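Local coordinates for putative HpcE protein (Mycolicibacterium smegmatis, PDB 6V77) that is of unknown function but belongs to the fumarylacetoacetate hydrolase family and binds a zinc ion, at residues G76-D81 / L214-S219; P91-I96 / I222-D227; E121-V126 / T239-G244. All blocks are in the same frame, centred on the assembly; numbering follows the deposited sequence.

Interaction 1 (G76-D81 / L214-S219); sequences GLNYDD and LIFPVS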
loop_
_atom_site.group_PDB
_atom_site.type_symbol
_atom_site.label_atom_id
_atom_site.label_comp_id
_atom_site.label_asym_id
_atom_site.label_seq_id
_atom_site.Cartn_x
_atom_site.Cartn_y
_atom_site.Cartn_z
ATOM N N GLY B 76 5.305 -13.163 4.289
ATOM C CA GLY B 76 5.103 -14.093 5.381
ATOM C C GLY B 76 5.845 -15.400 5.136
ATOM O O GLY B 76 6.254 -15.694 4.022
ATOM N N LEU B 77 6.001 -16.181 6.202
ATOM C CA LEU B 77 6.618 -17.507 6.179
ATOM C C LEU B 77 7.739 -17.644 5.161
ATOM O O LEU B 77 7.587 -18.362 4.168
ATOM C CB LEU B 77 5.560 -18.574 5.901
ATOM C CG LEU B 77 4.316 -18.489 6.792
ATOM C CD1 LEU B 77 3.342 -19.596 6.444
ATOM C CD2 LEU B 77 4.683 -18.531 8.275
ATOM N N ASN B 78 8.864 -16.963 5.380
ATOM C CA ASN B 78 9.971 -17.009 4.430
ATOM C C ASN B 78 11.259 -17.508 5.073
ATOM O O ASN B 78 12.341 -17.330 4.513
ATOM C CB ASN B 78 10.170 -15.639 3.767
ATOM C CG ASN B 78 10.946 -15.733 2.461
ATOM O OD1 ASN B 78 11.124 -16.821 1.914
ATOM N ND2 ASN B 78 11.398 -14.592 1.950
ATOM N N TYR B 79 11.159 -18.142 6.243
ATOM C CA TYR B 79 12.221 -18.950 6.827
ATOM C C TYR B 79 11.553 -20.240 7.276
ATOM O O TYR B 79 10.456 -20.197 7.840
ATOM C CB TYR B 79 12.893 -18.266 8.036
ATOM C CG TYR B 79 13.703 -17.014 7.739
ATOM C CD1 TYR B 79 15.098 -17.031 7.839
ATOM C CD2 TYR B 79 13.075 -15.809 7.384
ATOM C CE1 TYR B 79 15.855 -15.893 7.587
ATOM C CE2 TYR B 79 13.828 -14.660 7.115
ATOM C CZ TYR B 79 15.215 -14.713 7.228
ATOM O OH TYR B 79 15.969 -13.589 6.979
ATOM N N ASP B 80 12.181 -21.383 7.007
ATOM C CA ASP B 80 11.484 -22.644 7.248
ATOM C C ASP B 80 11.108 -22.803 8.713
ATOM O O ASP B 80 10.004 -23.259 9.030
ATOM C CB ASP B 80 12.327 -23.837 6.809
ATOM C CG ASP B 80 11.530 -25.135 6.819
ATOM O OD1 ASP B 80 10.361 -25.114 6.363
ATOM O OD2 ASP B 80 12.059 -26.170 7.283
ATOM N N ASP B 81 12.011 -22.437 9.619
ATOM C CA ASP B 81 11.732 -22.655 11.032
ATOM C C ASP B 81 10.657 -21.705 11.545
ATOM O O ASP B 81 9.952 -22.038 12.500
ATOM C CB ASP B 81 13.023 -22.527 11.831
ATOM C CG ASP B 81 14.036 -23.587 11.449
ATOM O OD1 ASP B 81 13.626 -24.620 10.869
ATOM O OD2 ASP B 81 15.238 -23.384 11.723
ATOM N N LEU B 214 16.660 -17.724 3.961
ATOM C CA LEU B 214 15.414 -17.334 3.313
ATOM C C LEU B 214 14.948 -18.453 2.382
ATOM O O LEU B 214 15.744 -19.017 1.626
ATOM C CB LEU B 214 15.603 -16.030 2.512
ATOM C CG LEU B 214 15.654 -14.733 3.326
ATOM C CD1 LEU B 214 16.210 -13.620 2.449
ATOM C CD2 LEU B 214 14.234 -14.346 3.807
ATOM N N ILE B 215 13.664 -18.798 2.456
ATOM C CA ILE B 215 13.119 -19.773 1.517
ATOM C C ILE B 215 13.128 -19.192 0.112
ATOM O O ILE B 215 13.532 -19.845 -0.856
ATOM C CB ILE B 215 11.699 -20.188 1.941
ATOM C CG1 ILE B 215 11.724 -20.876 3.306
ATOM C CG2 ILE B 215 11.075 -21.103 0.893
ATOM C CD1 ILE B 215 10.326 -21.087 3.911
ATOM N N PHE B 216 12.684 -17.948 -0.012
ATOM C CA PHE B 216 12.706 -17.212 -1.269
ATOM C C PHE B 216 13.684 -16.062 -1.095
ATOM O O PHE B 216 13.382 -15.093 -0.383
ATOM C CB PHE B 216 11.303 -16.706 -1.609
ATOM C CG PHE B 216 10.261 -17.795 -1.566
ATOM C CD1 PHE B 216 10.206 -18.761 -2.569
ATOM C CD2 PHE B 216 9.361 -17.872 -0.513
ATOM C CE1 PHE B 216 9.265 -19.779 -2.520
ATOM C CE2 PHE B 216 8.424 -18.891 -0.462
ATOM C CZ PHE B 216 8.382 -19.843 -1.463
ATOM N N PRO B 217 14.890 -16.152 -1.650
ATOM C CA PRO B 217 15.880 -15.089 -1.454
ATOM C C PRO B 217 15.418 -13.780 -2.065
ATOM O O PRO B 217 14.440 -13.721 -2.808
ATOM C CB PRO B 217 17.123 -15.623 -2.169
ATOM C CG PRO B 217 16.972 -17.102 -2.102
ATOM C CD PRO B 217 15.486 -17.347 -2.269
ATOM N N VAL B 218 16.164 -12.718 -1.742
ATOM C CA VAL B 218 15.809 -11.374 -2.199
ATOM C C VAL B 218 15.578 -11.353 -3.707
ATOM O O VAL B 218 14.578 -10.808 -4.188
ATOM C CB VAL B 218 16.897 -10.364 -1.784
ATOM C CG1 VAL B 218 16.683 -9.028 -2.493
ATOM C CG2 VAL B 218 16.876 -10.160 -0.255
ATOM N N SER B 219 16.480 -11.978 -4.472
ATOM C CA SER B 219 16.347 -11.926 -5.929
ATOM C C SER B 219 15.072 -12.613 -6.381
ATOM O O SER B 219 14.414 -12.170 -7.327
ATOM C CB SER B 219 17.553 -12.586 -6.604
ATOM O OG SER B 219 18.726 -11.836 -6.377
#
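Two loops of the fumarylacetoacetate hydrolase fold meet here, each leading into a helix: N78 and Y79 just before helix 80-85, L214 to F216 just before helix 218-226. N78 carries the contact. Its carboxamide lies against the backbone of F216 and bonds it twice: F216 N gives its hydrogen to N78 OD1 (2.7 Å), in the carbonyl plane and on a lone pair, while N78 ND2 donates to F216 O (3.1 Å), which lies close to the amide plane. The main chain of the same residue adds a third bond, I215 N to N78 O at 2.9 Å. CG of N78 stands anti to its own backbone N (chi1 -160°), which carries the amide across to F216. Apolar groups close the flanks: L214 CD2 meets Y79 CE2 at 3.3 Å, and I215 CD1 rests on the backbone between Y79 and D80. I215 CG2 covers one face of the F216 ring. N78 ND2 also donates to T239 O, so both amide hydrogens have carbonyl partners. With both ends of the amide engaged, its flip state is fixed, and a single buried side chain joins three loops.

Interaction 2 (P91-I96 / I222-D227); sequences PEHPVI and IAYLSD
A CH-pi contact between P94 and Y224 leads where the P91-I96 segment, running into strand 95-97, meets the last turns of helix 218-226. The pyrrolidine ring of P94 sits over one face of the Y224 ring: P94 CD stands 3.8 Å from the ring centroid, only 7° off its normal, and P94 CG comes to 3.7 Å from Y224 CD2. With CG anti to the backbone N (chi1 -180°), the tyrosine reaches straight out from the helix so that its ring face meets the proline. H93 approaches the hydroxyl end of the same ring, its CB 3.8 Å from Y224 OH, the two side chains crossing at about a right angle.

Aliphatic contacts lie deeper. I96 CD1 meets L225 CD2 at 3.8 Å, and the other branch of the isoleucine, CG2, packs on that same methyl. I96 CG1 also approaches the edge of the Y224 ring, near its plane, though at a longer 4.5 Å from Y224 CE2. V75 and F73 of strand 72-76 continue this apolar layer, and the second subunit packs on it too, through its F100 on I96, its L158 on Y224 and its L169 on L225.

The polar link is indirect. A water donates to P94 O at 2.6 Å and is hydrogen-bonded to Y224 OH, also at 2.6 Å. It thus links the Y224 hydroxyl to the carbonyl of the residue whose ring covers it.

Y224 is therefore held in two ways, by proline hydrogens over the pi face and by water at the phenol oxygen. The contact depends on shape and dispersion, with one solvent molecule supplying the polar match between loop and helix at the subunit interface.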
loop_
_atom_site.group_PDB
_atom_site.type_symbol
_atom_site.label_atom_id
_atom_site.label_comp_id
_atom_site.label_asym_id
_atom_site.label_seq_id
_atom_site.Cartn_x
_atom_site.Cartn_y
_atom_site.Cartn_z
ATOM N N PRO B 91 5.241 -22.649 2.712
ATOM C CA PRO B 91 4.736 -22.128 1.438
ATOM C C PRO B 91 5.550 -22.605 0.247
ATOM O O PRO B 91 6.758 -22.837 0.334
ATOM C CB PRO B 91 4.870 -20.611 1.611
ATOM C CG PRO B 91 6.090 -20.471 2.462
ATOM C CD PRO B 91 6.011 -21.629 3.453
ATOM N N GLU B 92 4.858 -22.743 -0.882
ATOM C CA GLU B 92 5.490 -23.038 -2.160
ATOM C C GLU B 92 5.769 -21.787 -2.985
ATOM O O GLU B 92 6.559 -21.850 -3.930
ATOM C CB GLU B 92 4.614 -23.994 -2.975
ATOM N N HIS B 93 5.133 -20.671 -2.659
ATOM C CA HIS B 93 5.392 -19.385 -3.282
ATOM C C HIS B 93 5.358 -18.334 -2.188
ATOM O O HIS B 93 4.762 -18.559 -1.131
ATOM C CB HIS B 93 4.347 -19.062 -4.358
ATOM C CG HIS B 93 4.276 -20.093 -5.435
ATOM N ND1 HIS B 93 5.142 -20.105 -6.510
ATOM C CD2 HIS B 93 3.468 -21.168 -5.587
ATOM C CE1 HIS B 93 4.858 -21.136 -7.286
ATOM N NE2 HIS B 93 3.848 -21.798 -6.749
ATOM N N PRO B 94 5.975 -17.173 -2.414
ATOM C CA PRO B 94 5.943 -16.110 -1.400
ATOM C C PRO B 94 4.524 -15.721 -1.001
ATOM O O PRO B 94 3.650 -15.523 -1.849
ATOM C CB PRO B 94 6.668 -14.952 -2.094
ATOM C CG PRO B 94 7.648 -15.655 -3.024
ATOM C CD PRO B 94 6.870 -16.833 -3.539
ATOM N N VAL B 95 4.314 -15.611 0.308
ATOM C CA VAL B 95 3.068 -15.120 0.891
ATOM C C VAL B 95 3.197 -13.606 1.007
ATOM O O VAL B 95 4.096 -13.114 1.693
ATOM C CB VAL B 95 2.824 -15.759 2.268
ATOM C CG1 VAL B 95 1.560 -15.203 2.892
ATOM C CG2 VAL B 95 2.756 -17.282 2.160
ATOM N N ILE B 96 2.333 -12.857 0.317
ATOM C CA ILE B 96 2.533 -11.417 0.165
ATOM C C ILE B 96 1.362 -10.651 0.779
ATOM O O ILE B 96 0.195 -10.905 0.449
ATOM C CB ILE B 96 2.722 -11.020 -1.314
ATOM C CG1 ILE B 96 3.928 -11.769 -1.930
ATOM C CG2 ILE B 96 2.858 -9.504 -1.424
ATOM C CD1 ILE B 96 5.286 -11.476 -1.269
ATOM N N ILE B 222 12.014 -10.339 -5.688
ATOM C CA ILE B 222 11.882 -9.247 -6.654
ATOM C C ILE B 222 11.333 -9.771 -7.973
ATOM O O ILE B 222 10.387 -9.207 -8.541
ATOM C CB ILE B 222 13.234 -8.538 -6.827
ATOM C CG1 ILE B 222 13.545 -7.718 -5.558
ATOM C CG2 ILE B 222 13.255 -7.704 -8.108
ATOM C CD1 ILE B 222 15.023 -7.299 -5.461
ATOM N N ALA B 223 11.909 -10.868 -8.475
ATOM C CA ALA B 223 11.420 -11.478 -9.710
ATOM C C ALA B 223 9.950 -11.862 -9.590
ATOM O O ALA B 223 9.129 -11.529 -10.460
ATOM C CB ALA B 223 12.269 -12.706 -10.054
ATOM N N TYR B 224 9.601 -12.559 -8.510
ATOM C CA TYR B 224 8.235 -13.038 -8.311
ATOM C C TYR B 224 7.241 -11.887 -8.251
ATOM O O TYR B 224 6.245 -11.877 -8.985
ATOM C CB TYR B 224 8.175 -13.882 -7.031
ATOM C CG TYR B 224 6.795 -14.428 -6.748
ATOM C CD1 TYR B 224 6.318 -15.531 -7.439
ATOM C CD2 TYR B 224 5.971 -13.834 -5.800
ATOM C CE1 TYR B 224 5.042 -16.027 -7.198
ATOM C CE2 TYR B 224 4.685 -14.329 -5.539
ATOM C CZ TYR B 224 4.236 -15.423 -6.256
ATOM O OH TYR B 224 2.987 -15.944 -6.034
ATOM N N LEU B 225 7.493 -10.902 -7.379
ATOM C CA LEU B 225 6.603 -9.752 -7.280
ATOM C C LEU B 225 6.412 -9.085 -8.642
ATOM O O LEU B 225 5.285 -8.768 -9.036
ATOM C CB LEU B 225 7.149 -8.743 -6.278
ATOM C CG LEU B 225 7.043 -9.179 -4.815
ATOM C CD1 LEU B 225 7.816 -8.218 -3.947
ATOM C CD2 LEU B 225 5.579 -9.269 -4.391
ATOM N N SER B 226 7.519 -8.846 -9.357
ATOM C CA SER B 226 7.479 -8.082 -10.601
ATOM C C SER B 226 6.816 -8.846 -11.735
ATOM O O SER B 226 6.517 -8.247 -12.787
ATOM C CB SER B 226 8.897 -7.681 -11.010
ATOM O OG SER B 226 9.597 -8.813 -11.506
ATOM N N ASP B 227 6.547 -10.133 -11.542
ATOM C CA ASP B 227 5.756 -10.861 -12.522
ATOM C C ASP B 227 4.270 -10.560 -12.435
ATOM O O ASP B 227 3.536 -10.939 -13.356
ATOM C CB ASP B 227 6.007 -12.356 -12.376
ATOM C CG ASP B 227 7.348 -12.771 -13.002
ATOM O OD1 ASP B 227 7.894 -11.986 -13.818
ATOM O OD2 ASP B 227 7.858 -13.865 -12.684
HETATM O O HOH W 1 1.838 -15.442 -3.733
#

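Interaction 3 (E121-V126 / T239-G244); sequences EVELVV and TGTPSG. With ZN (zinc ion), chain L.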
loop_
_atom_site.group_PDB
_atom_site.type_symbol
_atom_site.label_atom_id
_atom_site.label_comp_id
_atom_site.label_asym_id
_atom_site.label_seq_id
_atom_site.Cartn_x
_atom_site.Cartn_y
_atom_site.Cartn_z
ATOM N N GLU B 121 9.306 -9.395 15.041
ATOM C CA GLU B 121 9.763 -10.081 13.821
ATOM C C GLU B 121 10.903 -9.250 13.212
ATOM O O GLU B 121 10.627 -8.306 12.467
ATOM C CB GLU B 121 8.621 -10.244 12.806
ATOM C CG GLU B 121 7.402 -11.089 13.248
ATOM C CD GLU B 121 6.534 -11.571 12.087
ATOM O OE1 GLU B 121 6.681 -11.027 10.976
ATOM O OE2 GLU B 121 5.729 -12.505 12.267
ATOM N N VAL B 122 12.165 -9.601 13.495
ATOM C CA VAL B 122 13.269 -8.906 12.819
ATOM C C VAL B 122 13.257 -9.276 11.344
ATOM O O VAL B 122 13.037 -10.439 10.983
ATOM C CB VAL B 122 14.642 -9.233 13.443
ATOM C CG1 VAL B 122 14.931 -10.738 13.466
ATOM C CG2 VAL B 122 15.773 -8.520 12.673
ATOM N N GLU B 123 13.477 -8.285 10.469
ATOM C CA GLU B 123 13.503 -8.585 9.042
ATOM C C GLU B 123 14.552 -7.751 8.324
ATOM O O GLU B 123 14.829 -6.607 8.699
ATOM C CB GLU B 123 12.148 -8.329 8.374
ATOM C CG GLU B 123 10.991 -8.988 9.112
ATOM C CD GLU B 123 9.804 -9.285 8.243
ATOM O OE1 GLU B 123 9.791 -8.914 7.051
ATOM O OE2 GLU B 123 8.889 -9.922 8.775
ATOM N N LEU B 124 15.123 -8.341 7.274
ATOM C CA LEU B 124 15.879 -7.565 6.301
ATOM C C LEU B 124 14.900 -6.770 5.451
ATOM O O LEU B 124 13.923 -7.327 4.935
ATOM C CB LEU B 124 16.718 -8.481 5.412
ATOM C CG LEU B 124 17.464 -7.769 4.274
ATOM C CD1 LEU B 124 18.566 -6.914 4.845
ATOM C CD2 LEU B 124 18.044 -8.801 3.310
ATOM N N VAL B 125 15.137 -5.467 5.336
ATOM C CA VAL B 125 14.322 -4.576 4.513
ATOM C C VAL B 125 15.123 -4.223 3.271
ATOM O O VAL B 125 16.315 -3.909 3.366
ATOM C CB VAL B 125 13.921 -3.312 5.294
ATOM C CG1 VAL B 125 13.153 -2.343 4.393
ATOM C CG2 VAL B 125 13.047 -3.686 6.478
ATOM N N VAL B 126 14.463 -4.285 2.113
ATOM C CA VAL B 126 15.041 -3.986 0.809
ATOM C C VAL B 126 14.333 -2.760 0.252
ATOM O O VAL B 126 13.101 -2.673 0.311
ATOM C CB VAL B 126 14.899 -5.186 -0.149
ATOM C CG1 VAL B 126 15.353 -4.800 -1.593
ATOM C CG2 VAL B 126 15.704 -6.384 0.387
ATOM N N THR B 239 11.306 -8.655 4.027
ATOM C CA THR B 239 11.589 -9.928 3.358
ATOM C C THR B 239 11.174 -11.154 4.160
ATOM O O THR B 239 11.296 -12.276 3.643
ATOM C CB THR B 239 13.078 -10.054 2.997
ATOM O OG1 THR B 239 13.892 -9.957 4.182
ATOM C CG2 THR B 239 13.482 -8.977 1.982
ATOM N N GLY B 240 10.680 -10.973 5.384
ATOM C CA GLY B 240 10.275 -12.096 6.216
ATOM C C GLY B 240 11.110 -12.214 7.476
ATOM O O GLY B 240 12.182 -11.610 7.562
ATOM N N THR B 241 10.621 -12.970 8.468
ATOM C CA THR B 241 11.331 -13.087 9.737
ATOM C C THR B 241 11.717 -14.534 10.040
ATOM O O THR B 241 10.966 -15.464 9.725
ATOM C CB THR B 241 10.486 -12.547 10.910
ATOM O OG1 THR B 241 11.338 -12.316 12.033
ATOM C CG2 THR B 241 9.380 -13.506 11.313
ATOM N N PRO B 242 12.870 -14.749 10.668
ATOM C CA PRO B 242 13.271 -16.098 11.084
ATOM C C PRO B 242 12.466 -16.557 12.302
ATOM O O PRO B 242 11.580 -15.860 12.802
ATOM C CB PRO B 242 14.764 -15.944 11.418
ATOM C CG PRO B 242 14.927 -14.501 11.788
ATOM C CD PRO B 242 13.911 -13.742 10.933
ATOM N N SER B 243 12.783 -17.753 12.765
ATOM C CA SER B 243 12.052 -18.332 13.889
ATOM C C SER B 243 12.357 -17.581 15.187
ATOM O O SER B 243 13.249 -16.726 15.263
ATOM C CB SER B 243 12.391 -19.807 14.040
ATOM O OG SER B 243 13.711 -19.958 14.533
ATOM N N GLY B 244 11.604 -17.923 16.231
ATOM C CA GLY B 244 11.748 -17.280 17.521
ATOM C C GLY B 244 10.670 -16.271 17.851
ATOM O O GLY B 244 10.730 -15.655 18.930
HETATM ZN ZN ZN L . 6.819 -10.574 8.784
HETATM O O HOH W 2 6.907 -9.822 6.772
HETATM O O HOH W 3 14.632 -11.169 6.428
#
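The zinc site of the fold lies on this contact, where E121 and E123, in the region of strand 118-128, supply two carboxylates and T239 to P242 run alongside in roughly the opposite direction. E121 OE1 and E123 OE2 each bind the zinc ion at 2.2 Å; a water and D152 complete the ligands seen. The other oxygens of the two glutamates have different tasks. E121 OE2 forms a salt bridge with R156, whereas E123 OE1 accepts from G240 N (2.8 Å), the donor arriving from above the carboxylate plane, and takes a weak bond from the zinc-bound water. Both glutamate chains are extended beyond CG, which carries their carboxylates out to the metal.

Threonine hydroxyls secure the loop to the strand. With chi1 at -163°, the T241 hydroxyl points to the strand, and its OG1 donates to V122 O at 2.7 Å; the methyl, CG2, faces the carboxylate of E121. L124 O accepts twice from T239: the backbone N comes nearly along the C=O axis at 3.1 Å, while OG1 approaches at 2.7 Å from a tilt of 24° to the carbonyl plane. A second water joins L124 N to T239 OG1 and G240 O, filling in where the two backbones do not pair directly. V126 CG2 touches T239 CG2, and P242 CD lies beside V122 CG1.

The loop thus acts as a second shell: the G240 N-H, together with the zinc bond at OE2, helps hold the E123 carboxylate. Its two oxygens divide the labour, OE2 binding zinc while OE1 is held by the loop N-H and, weakly, by the zinc-bound water.

In the fold
From the N terminus, strand 72-76 leads into the 76-81 loop, then 91-96, then strand 118-128; their partners 214-219, 222-227 and 239-244 follow much later in the same order. Each contact closes a loop of more than a hundred residues, and all three cross one another instead of nesting. Interactions 1 and 2 share helix 218-226, using the loop before it and its last turns, and touch directly through F216 packing on H93 and P94. Interaction 1 meets interaction 3 where Y79 packs on the 240-242 backbone. Interactions 2 and 3 do not touch, though both reach the large mixed sheet; interaction 1, which touches both, lies between the subunit interface and the zinc site.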